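Local coordinates for protein glutathione transferase lambda1 (Populus trichocarpa, PDB 4PQH) that probably transfers glutathione to electrophilic substrates as a Lambda-class glutathione transferase, and can hold glutathione covalently in its active site, at residues 183-186 against 187-191. Numbering follows the deposited sequence.
Sequences QPAL and LEFKK
Ala185 and Phe189, one helical turn apart, illustrate how the last turn of an α-helix satisfies its own polar backbone. The Phe189 N-H reaches Ala185 O at 2.8 Å, nearly straight at 165°, and the same carbonyl oxygen also meets the ring edge of the donor residue. With CG beside its own backbone N and anti to the carbonyl carbon (chi1 -68°), the ring turns an edge to Ala185 O, which lies near the ring plane, 3.2 Å from Phe189 CD2. The methyl of Ala185 completes a modest apolar contact, its CB 4.1 Å from Phe189 CD2, while the Glu188 carboxylate carbon stands over one face of the ring, offset toward the rim.

The regular i to i+4 pattern serves the earlier carbonyls too: Glu188 N donates to Pro184 O at 2.9 Å, and Leu187 N to Gln183 O at 3.2 Å. Pro184, lacking an N-H, cannot bond to the preceding turn, and the helix kinks there. At the C-terminal end of the helix the last of these bonds is more bent. Lys190 N still meets Leu186 O at 3.0 Å, but the angle at its hydrogen falls to 139° and the donor sits above the carbonyl plane; a backbone hydrogen bond with Tyr192 also engages Leu186. Lys191 leaves the helix with positive phi, and its side chain turns back along the helix end, bent beyond CG, to place NZ 2.7 Å from Glu188 O, in the carbonyl plane on a lone pair. An ammonium there probably eases the negative end of the helix dipole.

This turn closes helix 170-190 of the all-helical C-terminal domain, far from the glutathione site. Buried Leu186 joins it to helix 113-137 through Asn133, Thr136 and Phe137, and to helix 144-154 through Ala144 and Phe148.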
# COMPACT_ATOMS: atom_id res chain seq x y z
N GLN A 183 6.51 4.64 11.61
CA GLN A 183 6.85 4.12 12.94
C GLN A 183 8.35 4.26 13.29
O GLN A 183 8.68 4.89 14.29
CB GLN A 183 6.35 2.69 13.15
CG GLN A 183 6.73 2.14 14.52
CD GLN A 183 6.13 0.79 14.82
OE1 GLN A 183 5.78 0.03 13.92
NE2 GLN A 183 6.02 0.47 16.10
N PRO A 184 9.25 3.67 12.47
CA PRO A 184 10.66 3.79 12.82
C PRO A 184 11.17 5.22 12.69
O PRO A 184 12.07 5.61 13.44
CB PRO A 184 11.36 2.87 11.81
CG PRO A 184 10.42 2.77 10.67
CD PRO A 184 9.05 2.82 11.28
N ALA A 185 10.61 6.00 11.76
CA ALA A 185 11.09 7.37 11.59
C ALA A 185 10.73 8.25 12.78
O ALA A 185 11.53 9.06 13.23
CB ALA A 185 10.57 7.95 10.29
N LEU A 186 9.53 8.07 13.31
CA LEU A 186 9.14 8.83 14.50
C LEU A 186 10.00 8.42 15.70
O LEU A 186 10.36 9.25 16.53
CB LEU A 186 7.66 8.62 14.81
CG LEU A 186 6.71 9.39 13.89
CD1 LEU A 186 5.29 8.84 14.03
CD2 LEU A 186 6.76 10.89 14.20
N LEU A 187 10.31 7.14 15.79
CA LEU A 187 11.17 6.68 16.87
C LEU A 187 12.56 7.29 16.77
O LEU A 187 13.13 7.74 17.77
CB LEU A 187 11.24 5.14 16.89
CG LEU A 187 11.80 4.51 18.15
CD1 LEU A 187 10.88 4.78 19.34
CD2 LEU A 187 11.97 3.03 17.93
N GLU A 188 13.12 7.31 15.56
CA GLU A 188 14.47 7.80 15.37
C GLU A 188 14.57 9.33 15.44
O GLU A 188 15.42 9.87 16.16
CB GLU A 188 15.04 7.32 14.03
CG GLU A 188 16.42 7.91 13.72
CD GLU A 188 16.94 7.53 12.34
OE1 GLU A 188 16.27 6.74 11.64
OE2 GLU A 188 18.03 8.03 11.97
N PHE A 189 13.71 10.01 14.71
CA PHE A 189 13.86 11.45 14.53
C PHE A 189 13.16 12.27 15.60
O PHE A 189 13.55 13.40 15.88
CB PHE A 189 13.36 11.86 13.14
CG PHE A 189 14.20 11.34 12.02
CD1 PHE A 189 15.41 11.95 11.72
CD2 PHE A 189 13.80 10.25 11.27
CE1 PHE A 189 16.19 11.47 10.68
CE2 PHE A 189 14.59 9.77 10.24
CZ PHE A 189 15.78 10.39 9.95
N LYS A 190 12.11 11.70 16.19
CA LYS A 190 11.33 12.44 17.17
C LYS A 190 11.30 11.76 18.53
O LYS A 190 10.62 12.23 19.44
CB LYS A 190 9.91 12.69 16.66
CG LYS A 190 9.87 13.48 15.35
CD LYS A 190 10.40 14.90 15.54
CE LYS A 190 10.77 15.56 14.21
NZ LYS A 190 11.22 16.96 14.41
N LYS A 191 12.04 10.66 18.66
CA LYS A 191 12.11 9.88 19.90
C LYS A 191 10.71 9.55 20.40
O LYS A 191 10.43 9.58 21.61
CB LYS A 191 12.93 10.62 20.97
CG LYS A 191 14.29 11.11 20.48
CD LYS A 191 15.07 9.99 19.79
CE LYS A 191 16.35 10.51 19.16
NZ LYS A 191 16.99 9.49 18.27